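Local coordinates for protein oxalate biosynthetic component 1 (Burkholderia thailandensis, PDB 5IKY) that produces oxalate in quorum sensing-dependent oxalogenesis, acting as a bifunctional enzyme that combines an alpha/beta serine hydrolase with an additional lyase activity, at residues V2-I7 with G514-E519; S273-L278 with T520-L525; A307-S312 with M527-V532. All coordinates share one frame; numbering follows the deposited sequence.

Interaction 1: residues V2-I7 with G514-E519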
loop_
_atom_site.group_PDB
_atom_site.type_symbol
_atom_site.label_atom_id
_atom_site.label_comp_id
_atom_site.label_asym_id
_atom_site.label_seq_id
_atom_site.Cartn_x
_atom_site.Cartn_y
_atom_site.Cartn_z
ATOM N N VAL A 2 -9.522 -2.961 -20.933
ATOM C CA VAL A 2 -9.888 -4.344 -21.215
ATOM C C VAL A 2 -8.678 -5.272 -21.079
ATOM O O VAL A 2 -8.768 -6.333 -20.459
ATOM C CB VAL A 2 -10.510 -4.485 -22.626
ATOM C CG1 VAL A 2 -9.747 -3.646 -23.647
ATOM C CG2 VAL A 2 -10.580 -5.948 -23.047
ATOM N N LYS A 3 -7.548 -4.864 -21.647
ATOM C CA LYS A 3 -6.312 -5.636 -21.541
ATOM C C LYS A 3 -5.537 -5.267 -20.279
ATOM O O LYS A 3 -5.298 -4.090 -20.008
ATOM C CB LYS A 3 -5.436 -5.417 -22.777
ATOM C CG LYS A 3 -4.059 -6.059 -22.689
ATOM C CD LYS A 3 -4.154 -7.562 -22.461
ATOM C CE LYS A 3 -2.773 -8.196 -22.363
ATOM N NZ LYS A 3 -2.839 -9.638 -22.000
ATOM N N THR A 4 -5.152 -6.276 -19.504
ATOM C CA THR A 4 -4.393 -6.049 -18.278
ATOM C C THR A 4 -3.188 -6.976 -18.169
ATOM O O THR A 4 -3.235 -8.127 -18.598
ATOM C CB THR A 4 -5.262 -6.246 -17.015
ATOM O OG1 THR A 4 -5.693 -7.610 -16.937
ATOM C CG2 THR A 4 -6.474 -5.326 -17.030
ATOM N N PHE A 5 -2.112 -6.458 -17.587
ATOM C CA PHE A 5 -0.958 -7.271 -17.221
ATOM C C PHE A 5 -0.836 -7.315 -15.707
ATOM O O PHE A 5 -1.291 -6.400 -15.024
ATOM C CB PHE A 5 0.334 -6.707 -17.816
ATOM C CG PHE A 5 0.459 -6.883 -19.298
ATOM C CD1 PHE A 5 0.724 -8.129 -19.840
ATOM C CD2 PHE A 5 0.353 -5.795 -20.150
ATOM C CE1 PHE A 5 0.858 -8.291 -21.207
ATOM C CE2 PHE A 5 0.484 -5.951 -21.518
ATOM C CZ PHE A 5 0.737 -7.202 -22.047
ATOM N N TYR A 6 -0.223 -8.366 -15.174
ATOM C CA TYR A 6 0.204 -8.319 -13.782
ATOM C C TYR A 6 1.720 -8.164 -13.744
ATOM O O TYR A 6 2.437 -8.798 -14.516
ATOM C CB TYR A 6 -0.259 -9.552 -12.993
ATOM C CG TYR A 6 0.362 -10.877 -13.385
ATOM C CD1 TYR A 6 1.560 -11.303 -12.821
ATOM C CD2 TYR A 6 -0.276 -11.724 -14.280
ATOM C CE1 TYR A 6 2.118 -12.519 -13.163
ATOM C CE2 TYR A 6 0.273 -12.943 -14.627
ATOM C CZ TYR A 6 1.469 -13.336 -14.068
ATOM O OH TYR A 6 2.014 -14.552 -14.418
ATOM N N ILE A 7 2.201 -7.293 -12.864
ATOM C CA ILE A 7 3.619 -6.965 -12.820
ATOM C C ILE A 7 4.354 -7.723 -11.724
ATOM O O ILE A 7 3.962 -7.690 -10.556
ATOM C CB ILE A 7 3.846 -5.455 -12.606
ATOM C CG1 ILE A 7 3.251 -4.656 -13.765
ATOM C CG2 ILE A 7 5.333 -5.148 -12.463
ATOM C CD1 ILE A 7 3.402 -3.159 -13.601
ATOM N N GLY A 514 -4.324 -1.613 -18.366
ATOM C CA GLY A 514 -4.327 -1.576 -16.914
ATOM C C GLY A 514 -3.432 -2.630 -16.292
ATOM O O GLY A 514 -2.868 -3.473 -16.991
ATOM N N ILE A 515 -3.294 -2.581 -14.971
ATOM C CA ILE A 515 -2.512 -3.583 -14.257
ATOM C C ILE A 515 -3.348 -4.270 -13.186
ATOM O O ILE A 515 -4.340 -3.719 -12.709
ATOM C CB ILE A 515 -1.253 -2.975 -13.605
ATOM C CG1 ILE A 515 -1.636 -1.945 -12.544
ATOM C CG2 ILE A 515 -0.363 -2.346 -14.659
ATOM C CD1 ILE A 515 -0.443 -1.331 -11.836
ATOM N N VAL A 516 -2.945 -5.481 -12.819
ATOM C CA VAL A 516 -3.667 -6.263 -11.822
ATOM C C VAL A 516 -2.972 -6.199 -10.466
ATOM O O VAL A 516 -1.783 -6.502 -10.352
ATOM C CB VAL A 516 -3.797 -7.737 -12.256
ATOM C CG1 VAL A 516 -4.597 -8.525 -11.232
ATOM C CG2 VAL A 516 -4.443 -7.829 -13.628
ATOM N N ASP A 517 -3.713 -5.799 -9.439
ATOM C CA ASP A 517 -3.171 -5.758 -8.086
ATOM C C ASP A 517 -3.091 -7.163 -7.497
ATOM O O ASP A 517 -3.684 -8.105 -8.030
ATOM C CB ASP A 517 -4.013 -4.853 -7.182
ATOM C CG ASP A 517 -5.445 -5.331 -7.047
ATOM O OD1 ASP A 517 -6.089 -5.589 -8.084
ATOM O OD2 ASP A 517 -5.923 -5.455 -5.900
ATOM N N ALA A 518 -2.364 -7.289 -6.391
ATOM C CA ALA A 518 -2.120 -8.581 -5.759
ATOM C C ALA A 518 -3.409 -9.304 -5.366
ATOM O O ALA A 518 -3.563 -10.490 -5.646
ATOM C CB ALA A 518 -1.222 -8.400 -4.540
ATOM N N GLU A 519 -4.329 -8.587 -4.726
ATOM C CA GLU A 519 -5.584 -9.176 -4.259
ATOM C C GLU A 519 -6.386 -9.792 -5.399
ATOM O O GLU A 519 -6.890 -10.909 -5.281
ATOM C CB GLU A 519 -6.433 -8.127 -3.543
ATOM C CG GLU A 519 -6.315 -8.156 -2.030
ATOM C CD GLU A 519 -7.054 -7.010 -1.371
ATOM O OE1 GLU A 519 -6.469 -6.359 -0.478
ATOM O OE2 GLU A 519 -8.220 -6.760 -1.748
#
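Thr4 and Phe5 lie beside Gly514 and Ile515 as parallel strand partners, joined by three backbone hydrogen bonds. Gly514 spans the gap twice, its N donating to Lys3 O (3.1 Å) and its O accepting from Phe5 N (3.1 Å). Phe5 O then takes the N-H of Val516 at 2.9 Å, so that Phe5 bonds through both its N and its O to the residues flanking Ile515. The same carbonyl oxygen is also approached by the CA-H of Ile515 (CA to Phe5 O 3.2 Å). Val516 has the most surface covered. Its CG2 comes within 3.5 Å of Thr4 OG1, the two side chains crossing nearly at right angles, while its CB lies 4.0 Å from Tyr6 CB. Thr4 OG1 sits between its own N and carbonyl carbon (chi1 64°), which turns the oxygen to that methyl. On the other face, Ile515 CG2 meets Ile7 CD1 at 4.0 Å.

Strand 4-9 is one of the eight parallel strands of a TIM barrel, already flanked by strands 223-226 and 471-474; the short strand 514-515 joins it near its beginning. Outside the barrel wall, helix 497-510 packs on Phe5, Ile7 and Ile515, and helix 460-466 also covers Phe5. Tyr6 and Val516 instead meet Leu521. Lys3 lays its CE over one face of the Phe5 ring, displaced toward the rim, and its NZ goes on to Leu469 O. Beyond Val516, Asp517 takes the N-cap position of helix 518-524, with OD1 hydrogen-bonded to Thr520 OG1.

Interaction 2: residues S273-L278 with T520-L525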
loop_
_atom_site.group_PDB
_atom_site.type_symbol
_atom_site.label_atom_id
_atom_site.label_comp_id
_atom_site.label_asym_id
_atom_site.label_seq_id
_atom_site.Cartn_x
_atom_site.Cartn_y
_atom_site.Cartn_z
ATOM N N SER A 273 -1.302 -8.992 1.195
ATOM C CA SER A 273 -1.860 -9.521 -0.047
ATOM C C SER A 273 -0.797 -9.786 -1.110
ATOM O O SER A 273 -1.055 -10.483 -2.092
ATOM C CB SER A 273 -2.916 -8.564 -0.603
ATOM O OG SER A 273 -4.007 -8.441 0.296
ATOM N N ALA A 274 0.393 -9.231 -0.907
ATOM C CA ALA A 274 1.481 -9.376 -1.867
ATOM C C ALA A 274 1.798 -10.841 -2.127
ATOM O O ALA A 274 2.005 -11.615 -1.193
ATOM C CB ALA A 274 2.726 -8.648 -1.372
ATOM N N ILE A 275 1.823 -11.220 -3.400
ATOM C CA ILE A 275 2.194 -12.574 -3.778
ATOM C C ILE A 275 3.710 -12.698 -3.707
ATOM O O ILE A 275 4.435 -11.984 -4.397
ATOM C CB ILE A 275 1.678 -12.935 -5.183
ATOM C CG1 ILE A 275 0.149 -12.960 -5.182
ATOM C CG2 ILE A 275 2.226 -14.281 -5.636
ATOM C CD1 ILE A 275 -0.469 -13.112 -6.556
ATOM N N LEU A 276 4.180 -13.596 -2.851
ATOM C CA LEU A 276 5.605 -13.732 -2.590
ATOM C C LEU A 276 6.178 -14.919 -3.347
ATOM O O LEU A 276 5.669 -16.041 -3.262
ATOM C CB LEU A 276 5.860 -13.873 -1.089
ATOM C CG LEU A 276 5.253 -12.733 -0.264
ATOM C CD1 LEU A 276 5.476 -12.933 1.230
ATOM C CD2 LEU A 276 5.809 -11.391 -0.719
ATOM N N ASN A 277 7.241 -14.653 -4.093
ATOM C CA ASN A 277 7.865 -15.647 -4.955
ATOM C C ASN A 277 9.341 -15.792 -4.597
ATOM O O ASN A 277 10.132 -14.872 -4.811
ATOM C CB ASN A 277 7.674 -15.244 -6.423
ATOM C CG ASN A 277 8.289 -16.230 -7.397
ATOM O OD1 ASN A 277 8.883 -17.235 -7.004
ATOM N ND2 ASN A 277 8.129 -15.953 -8.687
ATOM N N LEU A 278 9.707 -16.942 -4.039
ATOM C CA LEU A 278 11.082 -17.164 -3.600
ATOM C C LEU A 278 11.876 -17.969 -4.619
ATOM O O LEU A 278 11.386 -18.949 -5.181
ATOM C CB LEU A 278 11.117 -17.873 -2.244
ATOM C CG LEU A 278 10.305 -17.261 -1.101
ATOM C CD1 LEU A 278 10.724 -17.882 0.221
ATOM C CD2 LEU A 278 10.441 -15.745 -1.061
ATOM N N THR A 520 -6.504 -9.057 -6.499
ATOM C CA THR A 520 -7.222 -9.545 -7.669
ATOM C C THR A 520 -6.518 -10.757 -8.271
ATOM O O THR A 520 -7.166 -11.723 -8.683
ATOM C CB THR A 520 -7.358 -8.443 -8.738
ATOM O OG1 THR A 520 -7.993 -7.295 -8.164
ATOM C CG2 THR A 520 -8.168 -8.934 -9.930
ATOM N N LEU A 521 -5.191 -10.710 -8.305
ATOM C CA LEU A 521 -4.406 -11.776 -8.915
ATOM C C LEU A 521 -4.508 -13.068 -8.114
ATOM O O LEU A 521 -4.552 -14.157 -8.690
ATOM C CB LEU A 521 -2.941 -11.354 -9.058
ATOM C CG LEU A 521 -2.065 -12.313 -9.870
ATOM C CD1 LEU A 521 -2.692 -12.585 -11.227
ATOM C CD2 LEU A 521 -0.670 -11.749 -10.040
ATOM N N ARG A 522 -4.554 -12.946 -6.791
ATOM C CA ARG A 522 -4.690 -14.118 -5.933
ATOM C C ARG A 522 -5.985 -14.866 -6.242
ATOM O O ARG A 522 -6.048 -16.088 -6.108
ATOM C CB ARG A 522 -4.639 -13.727 -4.451
ATOM C CG ARG A 522 -3.323 -13.097 -4.030
ATOM C CD ARG A 522 -3.233 -12.923 -2.524
ATOM N NE ARG A 522 -2.765 -14.144 -1.885
ATOM C CZ ARG A 522 -1.529 -14.325 -1.437
ATOM N NH1 ARG A 522 -0.633 -13.350 -1.528
ATOM N NH2 ARG A 522 -1.198 -15.476 -0.872
ATOM N N ASP A 523 -7.012 -14.134 -6.665
ATOM C CA ASP A 523 -8.259 -14.760 -7.097
ATOM C C ASP A 523 -8.075 -15.466 -8.437
ATOM O O ASP A 523 -8.536 -16.591 -8.619
ATOM C CB ASP A 523 -9.389 -13.732 -7.201
ATOM C CG ASP A 523 -9.832 -13.208 -5.845
ATOM O OD1 ASP A 523 -9.438 -13.796 -4.814
ATOM O OD2 ASP A 523 -10.592 -12.216 -5.813
ATOM N N GLU A 524 -7.397 -14.801 -9.368
ATOM C CA GLU A 524 -7.165 -15.360 -10.697
ATOM C C GLU A 524 -6.308 -16.624 -10.664
ATOM O O GLU A 524 -6.449 -17.497 -11.518
ATOM C CB GLU A 524 -6.501 -14.324 -11.606
ATOM C CG GLU A 524 -7.447 -13.294 -12.198
ATOM C CD GLU A 524 -6.750 -12.367 -13.178
ATOM O OE1 GLU A 524 -5.881 -12.849 -13.935
ATOM O OE2 GLU A 524 -7.073 -11.160 -13.196
ATOM N N LEU A 525 -5.417 -16.716 -9.682
ATOM C CA LEU A 525 -4.480 -17.833 -9.606
ATOM C C LEU A 525 -4.925 -18.879 -8.592
ATOM O O LEU A 525 -4.292 -19.925 -8.450
ATOM C CB LEU A 525 -3.076 -17.331 -9.250
ATOM C CG LEU A 525 -2.474 -16.248 -10.150
ATOM C CD1 LEU A 525 -1.068 -15.875 -9.691
ATOM C CD2 LEU A 525 -2.463 -16.699 -11.603
#
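Ile275 and Arg522 bury equal and by far the largest areas here, their side chains sliding past each other in opposite directions. Ile275 CG1 rests 3.7 Å from Arg522 CG, aliphatic against aliphatic, and the arginine then carries its charged end along the backbone ahead of the isoleucine. A bend at chi3 (85°) brings NH1 to Ser273 O at 3.0 Å, with a nearly straight N-H...O angle of 157°. That oxygen lies near the guanidinium plane, at its edge, yet NH1 approaches from above the carbonyl plane rather than along a lone pair. The same NH1 makes a weak, strongly bent bond to Ala274 O at 3.2 Å.

Beyond CG1, Ile275 CD1 fits against Leu521 CD2 (3.7 Å) and, more loosely, Leu525 CD1 (4.2 Å). Strand 275-278 belongs to the TIM barrel, and Ile275 opens it on the inner side, while Leu276 and Leu278 pack outward on helix 257-270. Helix 518-524 lies against the N-terminal end of this strand, with Leu521 and Leu525 turned toward Ile275.

The remaining guanidinium nitrogens are also engaged. Arg522 NE donates to Met527 O, and NH2 pairs with Asp309 OD1, although that oxygen is modelled too close for its position to be certain. Asp309 OD2 in turn accepts the N-H of Leu276.

Interaction 3: residues A307-S312 with M527-V532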
loop_
_atom_site.group_PDB
_atom_site.type_symbol
_atom_site.label_atom_id
_atom_site.label_comp_id
_atom_site.label_asym_id
_atom_site.label_seq_id
_atom_site.Cartn_x
_atom_site.Cartn_y
_atom_site.Cartn_z
ATOM N N ALA A 307 2.830 -19.678 4.100
ATOM C CA ALA A 307 3.965 -20.074 3.281
ATOM C C ALA A 307 4.110 -19.123 2.105
ATOM O O ALA A 307 3.177 -18.382 1.793
ATOM C CB ALA A 307 3.790 -21.506 2.795
ATOM N N PRO A 308 5.286 -19.117 1.459
ATOM C CA PRO A 308 5.369 -18.371 0.201
ATOM C C PRO A 308 4.426 -18.988 -0.818
ATOM O O PRO A 308 4.165 -20.187 -0.761
ATOM C CB PRO A 308 6.837 -18.523 -0.218
ATOM C CG PRO A 308 7.366 -19.670 0.592
ATOM C CD PRO A 308 6.589 -19.671 1.866
ATOM N N ASP A 309 3.903 -18.175 -1.724
ATOM C CA ASP A 309 2.894 -18.645 -2.656
ATOM C C ASP A 309 3.526 -19.339 -3.852
ATOM O O ASP A 309 2.973 -20.293 -4.395
ATOM C CB ASP A 309 2.026 -17.478 -3.115
ATOM C CG ASP A 309 1.455 -16.694 -1.951
ATOM O OD1 ASP A 309 0.415 -17.120 -1.405
ATOM O OD2 ASP A 309 2.051 -15.654 -1.582
ATOM N N VAL A 310 4.694 -18.859 -4.260
ATOM C CA VAL A 310 5.335 -19.351 -5.469
ATOM C C VAL A 310 6.828 -19.575 -5.248
ATOM O O VAL A 310 7.466 -18.828 -4.511
ATOM C CB VAL A 310 5.119 -18.365 -6.645
ATOM C CG1 VAL A 310 5.841 -18.835 -7.885
ATOM C CG2 VAL A 310 3.630 -18.194 -6.936
ATOM N N ALA A 311 7.377 -20.617 -5.869
ATOM C CA ALA A 311 8.816 -20.856 -5.846
ATOM C C ALA A 311 9.330 -21.253 -7.233
ATOM O O ALA A 311 8.629 -21.910 -8.003
ATOM C CB ALA A 311 9.163 -21.927 -4.822
ATOM N N SER A 312 10.558 -20.849 -7.541
ATOM C CA SER A 312 11.165 -21.130 -8.838
ATOM C C SER A 312 11.323 -22.625 -9.084
ATOM O O SER A 312 11.605 -23.398 -8.169
ATOM C CB SER A 312 12.527 -20.438 -8.948
ATOM O OG SER A 312 12.366 -19.040 -9.077
ATOM N N MET A 527 -5.209 -18.268 -5.166
ATOM C CA MET A 527 -4.295 -18.126 -4.034
ATOM C C MET A 527 -4.806 -17.139 -2.994
ATOM O O MET A 527 -4.016 -16.432 -2.367
ATOM C CB MET A 527 -2.914 -17.664 -4.504
ATOM C CG MET A 527 -2.195 -18.608 -5.440
ATOM S SD MET A 527 -0.660 -17.864 -6.021
ATOM C CE MET A 527 0.028 -19.218 -6.967
ATOM N N SER A 528 -6.120 -17.082 -2.814
ATOM C CA SER A 528 -6.709 -16.135 -1.872
ATOM C C SER A 528 -6.227 -16.412 -0.451
ATOM O O SER A 528 -6.003 -17.561 -0.076
ATOM C CB SER A 528 -8.235 -16.190 -1.938
ATOM O OG SER A 528 -8.711 -17.484 -1.612
ATOM N N ARG A 529 -6.050 -15.347 0.324
ATOM C CA ARG A 529 -5.612 -15.457 1.712
ATOM C C ARG A 529 -6.668 -16.163 2.561
ATOM O O ARG A 529 -7.854 -16.120 2.235
ATOM C CB ARG A 529 -5.312 -14.067 2.280
ATOM C CG ARG A 529 -3.998 -13.467 1.810
ATOM C CD ARG A 529 -2.844 -14.395 2.112
ATOM N NE ARG A 529 -1.550 -13.733 1.980
ATOM C CZ ARG A 529 -0.389 -14.379 1.936
ATOM N NH1 ARG A 529 -0.366 -15.704 1.993
ATOM N NH2 ARG A 529 0.744 -13.704 1.816
ATOM N N PRO A 530 -6.238 -16.824 3.650
ATOM C CA PRO A 530 -7.157 -17.563 4.526
ATOM C C PRO A 530 -8.318 -16.729 5.075
ATOM O O PRO A 530 -9.447 -17.221 5.105
ATOM C CB PRO A 530 -6.247 -18.029 5.666
ATOM C CG PRO A 530 -4.898 -18.136 5.040
ATOM C CD PRO A 530 -4.829 -17.017 4.039
ATOM N N ASP A 531 -8.056 -15.495 5.499
ATOM C CA ASP A 531 -9.109 -14.668 6.085
ATOM C C ASP A 531 -10.119 -14.224 5.023
ATOM O O ASP A 531 -11.316 -14.141 5.296
ATOM C CB ASP A 531 -8.509 -13.455 6.814
ATOM C CG ASP A 531 -7.764 -12.510 5.885
ATOM O OD1 ASP A 531 -7.209 -12.978 4.869
ATOM O OD2 ASP A 531 -7.723 -11.295 6.182
ATOM N N VAL A 532 -9.635 -13.953 3.815
ATOM C CA VAL A 532 -10.515 -13.647 2.689
ATOM C C VAL A 532 -11.387 -14.855 2.359
ATOM O O VAL A 532 -12.582 -14.722 2.079
ATOM C CB VAL A 532 -9.709 -13.219 1.437
ATOM C CG1 VAL A 532 -10.559 -13.313 0.176
ATOM C CG2 VAL A 532 -9.175 -11.808 1.612
#
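The two backbones stay well apart, with the nearest CA atoms, those of Asp309 and Met527, at 7.3 Å, so the contact is left to side chains. Residues 307-309 are the loop leading into strand 310-313 of the TIM barrel, which starts at Val310; residues 527-529 are the last part of the linker between helix 518-524 and helix 530-541, with Arg529 at the N-cap position of the second. The linker thus passes by the N-terminal end of the barrel, away from the magnesium ion bound by His227 and Glu477, which lies about 11 Å from the side chain of Val310.

Met527 supplies the apolar half. Its chain runs extended beyond CG, alongside Asp309, and passes SD by Asp309 CB at 4.0 Å. Strand 346-351 adds Arg346 to the surroundings of Met527. Val310 faces the barrel interior with Asn277 and Glu348 as its neighbours, and its side chain crosses that of Met527 at about a right angle.

The polar half is looser. Arg529 bends at chi2 (-56°) and brings its guanidinium near the Asp309 carboxylate, the two planes 50° apart. NH1 and Asp309 OD1 form only a long salt bridge: the oxygen lies well out of the guanidinium plane and its position is doubtful, so charge rather than a directed N-H links the pair. Asp309 also pairs with Arg522, and its negative charge probably eases the approach of these two arginines. Arg529 NE is hydrogen-bonded to Pro272 O, which helps to fix the guanidinium. At the far end of Met527, the CE methyl touches Val310 CG2 at 3.7 Å.

How the interactions relate
All three contacts join the barrel to the chain that follows its last helix, but their chemistry changes along the way. Interaction 1 is partly buried and relies on strand pairing at the barrel wall. Interactions 2 and 3 are buried and lie at the N-terminal strand ends, where an arginine takes backbone carbonyls in one and apolar and charged side chains meet in the other, with no pairing of backbones. Interactions 1 and 2 share helix 518-524 and touch where Tyr6 CD1 meets Leu521 CD2 at 3.6 Å. Interactions 2 and 3 lie closer still, centres about 6 Å apart, on neighbouring strands 275-278 and 310-313, and share a cluster of charges. Interactions 1 and 3 do not touch.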